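Local coordinates for protein malate oxidoreductase (Thermotoga maritima, PDB 1VL6) that probably catalyses the NAD-dependent oxidative decarboxylation of malate to pyruvate and carbon dioxide, at residues A172-A177 and N322-L327; F179-K184 and C360-E365; V196-G201 and G269-N274. All coordinates share one frame; numbering follows the deposited sequence.

All three interactions lie in the NAD-binding domain, and they run from apolar interior to charged rim. Interactions 1 and 2 share helix 166-186: its earlier turns meet 322-327 through buried valines, while its later turns meet 360-365 through an asparagine on a proline and a lysine-glutamate pair at the exposed edge. The two touch directly, Asn322 ND2 lying 2.8 Å from Pro364 O, a probable hydrogen bond. Interaction 3 stands apart, its centre about 15 Å from that of interaction 1 and about 21 Å from that of interaction 2. Partly buried, without interaction 2's exposed edge, it joins the ends of two neighbouring parallel strands, so backbone bonding replaces side-chain packing as its main chemistry.

Interaction 1: A172-A177 and N322-L327; sequences AVVVSA and NQVNNL
Val174 lays both of its methyl branches over the extended loop backbone at Val324 and Asn325, where helix 166-186 of the Rossmann-type NAD-binding domain packs against the loop that leaves the outermost strand 312-315. CG1 stands anti to the backbone N (chi1 -176°), which places it at Val324 CG1, 3.7 Å away, and equally close to the backbone N of Asn325. The two valine side chains run past one another in opposite directions instead of meeting head on. Val175, the next residue on the helix, crosses Val324 at a slant and brings its CG2 to the same methyl, CG1 of Val324, at 3.7 Å. One branch of the loop valine therefore sits against two successive helix residues. An alanine in place of Val174 is likely to open a gap beside Val324 CG1 and uncover part of the Asn325 backbone. Ala314 of strand 312-315 also packs on Val324, and Ile207 of helix 202-214 touches Val175. At the far end of the contact, the Asn326 amide bonds through OD1 to Thr171 OG1, just ahead of 172-177. The second branch of Val174, CG2, rests 3.6 Å from the carbonyl O of Asn325.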
loop_
_atom_site.group_PDB
_atom_site.type_symbol
_atom_site.label_atom_id
_atom_site.label_comp_id
_atom_site.label_asym_id
_atom_site.label_seq_id
_atom_site.Cartn_x
_atom_site.Cartn_y
_atom_site.Cartn_z
ATOM N N ALA A 172 -26.678 -19.583 2.709
ATOM C CA ALA A 172 -27.250 -20.783 2.111
ATOM C C ALA A 172 -26.160 -21.683 1.498
ATOM O O ALA A 172 -26.209 -22.886 1.615
ATOM C CB ALA A 172 -28.279 -20.406 1.068
ATOM N N VAL A 173 -25.159 -21.085 0.867
ATOM C CA VAL A 173 -24.078 -21.879 0.256
ATOM C C VAL A 173 -23.295 -22.655 1.313
ATOM O O VAL A 173 -23.114 -23.867 1.195
ATOM C CB VAL A 173 -23.139 -21.002 -0.562
ATOM C CG1 VAL A 173 -21.849 -21.728 -0.927
ATOM C CG2 VAL A 173 -23.842 -20.568 -1.807
ATOM N N VAL A 174 -22.874 -21.969 2.356
ATOM C CA VAL A 174 -22.084 -22.610 3.367
ATOM C C VAL A 174 -22.908 -23.620 4.168
ATOM O O VAL A 174 -22.429 -24.707 4.471
ATOM C CB VAL A 174 -21.448 -21.582 4.298
ATOM C CG1 VAL A 174 -20.556 -22.252 5.286
ATOM C CG2 VAL A 174 -20.616 -20.643 3.505
ATOM N N VAL A 175 -24.146 -23.298 4.493
ATOM C CA VAL A 175 -24.991 -24.251 5.241
ATOM C C VAL A 175 -25.173 -25.528 4.407
ATOM O O VAL A 175 -25.074 -26.623 4.917
ATOM C CB VAL A 175 -26.336 -23.644 5.531
ATOM C CG1 VAL A 175 -27.336 -24.689 6.021
ATOM C CG2 VAL A 175 -26.214 -22.481 6.555
ATOM N N SER A 176 -25.381 -25.362 3.105
ATOM C CA SER A 176 -25.570 -26.459 2.206
ATOM C C SER A 176 -24.342 -27.335 2.141
ATOM O O SER A 176 -24.460 -28.561 2.188
ATOM C CB SER A 176 -25.870 -25.926 0.821
ATOM O OG SER A 176 -27.153 -25.325 0.799
ATOM N N ALA A 177 -23.155 -26.765 2.020
ATOM C CA ALA A 177 -21.962 -27.613 1.985
ATOM C C ALA A 177 -21.805 -28.354 3.295
ATOM O O ALA A 177 -21.496 -29.520 3.310
ATOM C CB ALA A 177 -20.731 -26.804 1.711
ATOM N N ASN A 322 -16.572 -26.559 13.650
ATOM C CA ASN A 322 -17.641 -26.582 12.674
ATOM C C ASN A 322 -18.349 -25.235 12.598
ATOM O O ASN A 322 -19.577 -25.120 12.709
ATOM C CB ASN A 322 -18.637 -27.715 12.988
ATOM C CG ASN A 322 -18.023 -29.102 12.866
ATOM O OD1 ASN A 322 -17.176 -29.344 12.003
ATOM N ND2 ASN A 322 -18.515 -30.050 13.688
ATOM N N GLN A 323 -17.551 -24.209 12.414
ATOM C CA GLN A 323 -18.097 -22.897 12.205
ATOM C C GLN A 323 -18.649 -22.747 10.776
ATOM O O GLN A 323 -17.903 -22.687 9.809
ATOM C CB GLN A 323 -17.053 -21.830 12.464
ATOM C CG GLN A 323 -17.597 -20.484 12.108
ATOM C CD GLN A 323 -16.669 -19.342 12.417
ATOM O OE1 GLN A 323 -15.456 -19.516 12.527
ATOM N NE2 GLN A 323 -17.249 -18.153 12.553
ATOM N N VAL A 324 -19.960 -22.667 10.655
ATOM C CA VAL A 324 -20.602 -22.364 9.381
ATOM C C VAL A 324 -20.566 -20.854 9.182
ATOM O O VAL A 324 -21.284 -20.139 9.812
ATOM C CB VAL A 324 -22.040 -22.845 9.449
ATOM C CG1 VAL A 324 -22.825 -22.531 8.153
ATOM C CG2 VAL A 324 -21.999 -24.344 9.729
ATOM N N ASN A 325 -19.660 -20.357 8.381
ATOM C CA ASN A 325 -19.579 -18.919 8.219
ATOM C C ASN A 325 -19.365 -18.439 6.780
ATOM O O ASN A 325 -18.659 -19.052 6.006
ATOM C CB ASN A 325 -18.596 -18.266 9.173
ATOM C CG ASN A 325 -17.253 -18.247 8.648
ATOM O OD1 ASN A 325 -16.794 -19.276 8.239
ATOM N ND2 ASN A 325 -16.601 -17.082 8.626
ATOM N N ASN A 326 -20.127 -17.399 6.462
ATOM C CA ASN A 326 -20.231 -16.757 5.158
ATOM C C ASN A 326 -18.906 -16.502 4.499
ATOM O O ASN A 326 -18.829 -16.512 3.282
ATOM C CB ASN A 326 -20.942 -15.404 5.373
ATOM C CG ASN A 326 -22.428 -15.578 5.536
ATOM O OD1 ASN A 326 -22.901 -16.693 5.745
ATOM N ND2 ASN A 326 -23.174 -14.515 5.361
ATOM N N LEU A 327 -17.875 -16.308 5.318
ATOM C CA LEU A 327 -16.551 -15.990 4.837
ATOM C C LEU A 327 -15.972 -17.051 3.942
ATOM O O LEU A 327 -15.121 -16.761 3.103
ATOM C CB LEU A 327 -15.596 -15.708 5.995
ATOM C CG LEU A 327 -14.173 -15.308 5.613
ATOM C CD1 LEU A 327 -14.123 -14.098 4.726
ATOM C CD2 LEU A 327 -13.367 -15.079 6.903
#

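Interaction 2: F179-K184 and C360-E365; sequences FLNALK and CEPEPE
Asn181 sets its flat amide against the ring of Pro362, and this buried pair makes up the well-packed half of the contact. The two side chains cross at about a right angle. CB of the asparagine lies 3.8 Å from Pro362 CB, and its CG is 3.8 Å from Pro362 CG, so the ring covers the root of the side chain as well as the amide carbon. With CG turned anti to the carbonyl carbon (chi1 -80°), the amide reaches past the proline toward Cys360, whose SG is 4.0 Å from Asn181 ND2. That nitrogen is engaged by backbone oxygens on either flank of 360-365: it donates to Ile367 O and to Ala357 O. Two acceptors on one amide nitrogen should fix which way the group faces.

On the solvent side the contact thins to Lys184, one helical turn further on. Its fully stretched chain ends beside CD of Pro362, and NZ hydrogen-bonds to OE2 of Glu361 at 3.1 Å in a salt bridge. It approaches the carboxylate oxygen from the syn side, 18° out of the carboxylate plane. Glu361 starts away from the helix, and a bend at chi2 (55°) brings its carboxylate back to the lysine. Both residues are exposed, so water probably weakens the pairing.

The contact joins the later turns of helix 166-186 to the loop between helices 346-358 and 374-386. Elsewhere on these turns Phe179, Ala182 and Leu183 pack onto Phe266 of strand 266-269, and Phe179 and Ala182 also touch Phe291 of strand 289-292.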
loop_
_atom_site.group_PDB
_atom_site.type_symbol
_atom_site.label_atom_id
_atom_site.label_comp_id
_atom_site.label_asym_id
_atom_site.label_seq_id
_atom_site.Cartn_x
_atom_site.Cartn_y
_atom_site.Cartn_z
ATOM N N PHE A 179 -24.123 -29.187 5.295
ATOM C CA PHE A 179 -25.189 -30.192 5.353
ATOM C C PHE A 179 -24.815 -31.418 4.558
ATOM O O PHE A 179 -24.915 -32.532 5.043
ATOM C CB PHE A 179 -26.473 -29.645 4.798
ATOM C CG PHE A 179 -27.509 -30.690 4.539
ATOM C CD1 PHE A 179 -28.290 -31.181 5.559
ATOM C CD2 PHE A 179 -27.747 -31.145 3.270
ATOM C CE1 PHE A 179 -29.283 -32.096 5.313
ATOM C CE2 PHE A 179 -28.742 -32.081 3.032
ATOM C CZ PHE A 179 -29.505 -32.548 4.049
ATOM N N LEU A 180 -24.341 -31.205 3.337
ATOM C CA LEU A 180 -23.905 -32.355 2.503
ATOM C C LEU A 180 -22.860 -33.223 3.163
ATOM O O LEU A 180 -22.946 -34.453 3.114
ATOM C CB LEU A 180 -23.388 -31.905 1.148
ATOM C CG LEU A 180 -24.498 -31.313 0.271
ATOM C CD1 LEU A 180 -23.916 -30.675 -0.963
ATOM C CD2 LEU A 180 -25.529 -32.345 -0.122
ATOM N N ASN A 181 -21.864 -32.603 3.778
ATOM C CA ASN A 181 -20.812 -33.361 4.439
ATOM C C ASN A 181 -21.317 -34.049 5.715
ATOM O O ASN A 181 -21.018 -35.215 5.975
ATOM C CB ASN A 181 -19.613 -32.467 4.678
ATOM C CG ASN A 181 -18.744 -32.309 3.421
ATOM O OD1 ASN A 181 -18.937 -32.979 2.396
ATOM N ND2 ASN A 181 -17.779 -31.434 3.509
ATOM N N ALA A 182 -22.113 -33.345 6.491
ATOM C CA ALA A 182 -22.698 -33.971 7.659
ATOM C C ALA A 182 -23.536 -35.207 7.259
ATOM O O ALA A 182 -23.475 -36.250 7.891
ATOM C CB ALA A 182 -23.549 -32.941 8.426
ATOM N N LEU A 183 -24.314 -35.055 6.192
ATOM C CA LEU A 183 -25.163 -36.119 5.681
ATOM C C LEU A 183 -24.346 -37.357 5.292
ATOM O O LEU A 183 -24.719 -38.461 5.614
ATOM C CB LEU A 183 -25.984 -35.609 4.477
ATOM C CG LEU A 183 -26.964 -36.613 3.892
ATOM C CD1 LEU A 183 -28.088 -36.851 4.937
ATOM C CD2 LEU A 183 -27.536 -36.203 2.546
ATOM N N LYS A 184 -23.238 -37.139 4.617
ATOM C CA LYS A 184 -22.342 -38.191 4.269
ATOM C C LYS A 184 -21.908 -38.947 5.505
ATOM O O LYS A 184 -21.959 -40.164 5.512
ATOM C CB LYS A 184 -21.140 -37.624 3.509
ATOM C CG LYS A 184 -20.091 -38.623 3.129
ATOM C CD LYS A 184 -18.865 -37.889 2.473
ATOM C CE LYS A 184 -17.602 -38.832 2.373
ATOM N NZ LYS A 184 -16.318 -38.113 1.958
ATOM N N CYS A 360 -12.466 -30.392 2.069
ATOM C CA CYS A 360 -11.895 -31.086 3.199
ATOM C C CYS A 360 -12.342 -32.494 3.194
ATOM O O CYS A 360 -13.235 -32.831 2.441
ATOM C CB CYS A 360 -12.357 -30.437 4.484
ATOM S SG CYS A 360 -14.104 -30.676 4.918
ATOM N N GLU A 361 -11.701 -33.329 4.012
ATOM C CA GLU A 361 -12.199 -34.677 4.304
ATOM C C GLU A 361 -13.067 -34.611 5.604
ATOM O O GLU A 361 -12.600 -34.350 6.717
ATOM C CB GLU A 361 -11.031 -35.660 4.363
ATOM C CG GLU A 361 -11.436 -37.136 4.259
ATOM C CD GLU A 361 -12.279 -37.449 3.020
ATOM O OE1 GLU A 361 -11.785 -37.153 1.893
ATOM O OE2 GLU A 361 -13.424 -37.976 3.170
ATOM N N PRO A 362 -14.374 -34.738 5.439
ATOM C CA PRO A 362 -15.249 -34.468 6.552
ATOM C C PRO A 362 -15.087 -35.484 7.663
ATOM O O PRO A 362 -14.895 -36.658 7.407
ATOM C CB PRO A 362 -16.652 -34.426 5.933
ATOM C CG PRO A 362 -16.567 -35.123 4.658
ATOM C CD PRO A 362 -15.122 -35.082 4.224
ATOM N N GLU A 363 -15.107 -34.974 8.891
ATOM C CA GLU A 363 -15.170 -35.755 10.113
ATOM C C GLU A 363 -16.175 -35.035 11.016
ATOM O O GLU A 363 -16.457 -33.850 10.808
ATOM C CB GLU A 363 -13.795 -35.825 10.808
ATOM C CG GLU A 363 -12.632 -36.384 9.974
ATOM C CD GLU A 363 -12.797 -37.846 9.576
ATOM O OE1 GLU A 363 -13.863 -38.470 9.841
ATOM O OE2 GLU A 363 -11.853 -38.383 8.995
ATOM N N PRO A 364 -16.720 -35.726 12.009
ATOM C CA PRO A 364 -17.671 -35.104 12.920
ATOM C C PRO A 364 -17.224 -33.762 13.544
ATOM O O PRO A 364 -18.031 -32.831 13.681
ATOM C CB PRO A 364 -17.846 -36.168 13.997
ATOM C CG PRO A 364 -17.614 -37.439 13.272
ATOM C CD PRO A 364 -16.490 -37.144 12.343
ATOM N N GLU A 365 -15.961 -33.661 13.923
ATOM C CA GLU A 365 -15.454 -32.419 14.526
ATOM C C GLU A 365 -14.930 -31.449 13.487
ATOM O O GLU A 365 -14.479 -30.357 13.823
ATOM C CB GLU A 365 -14.392 -32.721 15.542
ATOM C CG GLU A 365 -14.952 -33.501 16.735
ATOM C CD GLU A 365 -15.748 -32.650 17.732
ATOM O OE1 GLU A 365 -15.107 -31.938 18.537
ATOM O OE2 GLU A 365 -17.011 -32.696 17.736
#

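Interaction 3: V196-G201 and G269-N274; sequences VVNGIG and GVSRGN
Asn198 and Ser271 face each other beside the point where two parallel strand ends come together. The asparagine has CG anti to its own N (chi1 -173°), and its chi2 turns ND2, not OD1, toward the serine hydroxyl. ND2 lies 2.8 Å from Ser271 OG, but the bend at the hydrogen, 138°, makes this a weak bond. The firmer partner of the hydroxyl is OE2 of Glu299. Ser271 tucks OG between its N and its carbonyl carbon, a rotamer that turns OG to the amide; the course of the backbone, for its part, brings CB to 3.9 Å from the CA of Gly199. Underneath, the backbone supplies the main link: Val270 N donates to Asn198 O at 2.9 Å, nearly straight at 172°. The same oxygen also receives a CA-H contact from Gly269, which pairs with Asn198 in the parallel bridge.

Strands 194-198 and 266-269 are neighbours at the middle of a Rossmann-type sheet, and Gly199 and Gly201 open a GxGxxG pattern leading into helix 202-214, consistent with a dinucleotide-binding loop. Gly199 adopts backbone angles that call for glycine, and a side chain there would point at 269-274. Val270 CG1 lies in front of the carbonyl O of Gly199, while its side chain also packs on Ala203 and Ile207 of helix 202-214. At the turn itself, Ile200 N bonds to Asp223 OD2, at the end of strand 218-223.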
loop_
_atom_site.group_PDB
_atom_site.type_symbol
_atom_site.label_atom_id
_atom_site.label_comp_id
_atom_site.label_asym_id
_atom_site.label_seq_id
_atom_site.Cartn_x
_atom_site.Cartn_y
_atom_site.Cartn_z
ATOM N N VAL A 196 -35.264 -29.948 9.875
ATOM C CA VAL A 196 -36.024 -28.860 10.443
ATOM C C VAL A 196 -35.215 -27.594 10.282
ATOM O O VAL A 196 -34.112 -27.533 10.789
ATOM C CB VAL A 196 -36.307 -29.075 11.921
ATOM C CG1 VAL A 196 -36.911 -27.814 12.515
ATOM C CG2 VAL A 196 -37.281 -30.184 12.115
ATOM N N VAL A 197 -35.764 -26.581 9.609
ATOM C CA VAL A 197 -35.143 -25.281 9.548
ATOM C C VAL A 197 -35.927 -24.292 10.400
ATOM O O VAL A 197 -37.099 -24.053 10.134
ATOM C CB VAL A 197 -35.110 -24.765 8.132
ATOM C CG1 VAL A 197 -34.405 -23.364 8.074
ATOM C CG2 VAL A 197 -34.420 -25.749 7.237
ATOM N N ASN A 198 -35.278 -23.686 11.393
ATOM C CA ASN A 198 -35.954 -22.743 12.268
ATOM C C ASN A 198 -35.431 -21.334 12.087
ATOM O O ASN A 198 -34.237 -21.086 12.254
ATOM C CB ASN A 198 -35.753 -23.126 13.718
ATOM C CG ASN A 198 -36.596 -22.268 14.682
ATOM O OD1 ASN A 198 -37.785 -22.465 14.779
ATOM N ND2 ASN A 198 -35.961 -21.322 15.400
ATOM N N GLY A 199 -36.347 -20.402 11.814
ATOM C CA GLY A 199 -36.037 -18.975 11.610
ATOM C C GLY A 199 -35.991 -18.687 10.127
ATOM O O GLY A 199 -34.944 -18.818 9.492
ATOM N N ILE A 200 -37.133 -18.296 9.574
ATOM C CA ILE A 200 -37.260 -18.138 8.117
ATOM C C ILE A 200 -37.146 -16.673 7.756
ATOM O O ILE A 200 -38.098 -16.039 7.309
ATOM C CB ILE A 200 -38.594 -18.725 7.621
ATOM C CG1 ILE A 200 -38.828 -20.129 8.221
ATOM C CG2 ILE A 200 -38.609 -18.797 6.095
ATOM C CD1 ILE A 200 -37.959 -21.155 7.612
ATOM N N GLY A 201 -35.974 -16.120 8.021
ATOM C CA GLY A 201 -35.620 -14.774 7.612
ATOM C C GLY A 201 -34.774 -14.885 6.363
ATOM O O GLY A 201 -34.981 -15.794 5.569
ATOM N N GLY A 269 -30.868 -24.083 12.579
ATOM C CA GLY A 269 -31.395 -22.909 13.206
ATOM C C GLY A 269 -30.604 -21.688 12.862
ATOM O O GLY A 269 -29.369 -21.647 12.992
ATOM N N VAL A 270 -31.337 -20.663 12.458
ATOM C CA VAL A 270 -30.749 -19.422 12.018
ATOM C C VAL A 270 -31.711 -18.405 12.631
ATOM O O VAL A 270 -32.383 -17.684 11.929
ATOM C CB VAL A 270 -30.598 -19.648 10.461
ATOM C CG1 VAL A 270 -31.799 -19.294 9.641
ATOM C CG2 VAL A 270 -29.349 -19.143 9.912
ATOM N N SER A 271 -31.776 -18.411 13.981
ATOM C CA SER A 271 -32.870 -17.828 14.747
ATOM C C SER A 271 -32.449 -17.173 16.084
ATOM O O SER A 271 -31.809 -16.180 16.088
ATOM C CB SER A 271 -33.970 -18.904 14.965
ATOM O OG SER A 271 -33.606 -19.954 15.891
ATOM N N ARG A 272 -32.863 -17.700 17.216
ATOM C CA ARG A 272 -32.570 -17.074 18.500
ATOM C C ARG A 272 -31.791 -18.004 19.447
ATOM O O ARG A 272 -31.600 -19.202 19.181
ATOM C CB ARG A 272 -33.878 -16.649 19.155
ATOM C CG ARG A 272 -34.594 -15.555 18.341
ATOM C CD ARG A 272 -35.972 -15.220 18.847
ATOM N NE ARG A 272 -36.791 -16.433 18.954
ATOM C CZ ARG A 272 -37.247 -16.965 20.101
ATOM N NH1 ARG A 272 -36.988 -16.400 21.288
ATOM N NH2 ARG A 272 -37.976 -18.078 20.056
ATOM N N GLY A 273 -31.322 -17.447 20.549
ATOM C CA GLY A 273 -30.453 -18.198 21.458
ATOM C C GLY A 273 -31.211 -19.024 22.507
ATOM O O GLY A 273 -32.307 -18.667 22.957
ATOM N N ASN A 274 -30.609 -20.158 22.861
ATOM C CA ASN A 274 -31.116 -21.034 23.898
ATOM C C ASN A 274 -32.599 -21.351 23.783
ATOM O O ASN A 274 -33.331 -21.197 24.726
ATOM C CB ASN A 274 -30.734 -20.476 25.294
ATOM C CG ASN A 274 -29.209 -20.425 25.499
ATOM O OD1 ASN A 274 -28.490 -21.373 25.182
ATOM N ND2 ASN A 274 -28.715 -19.303 26.016
#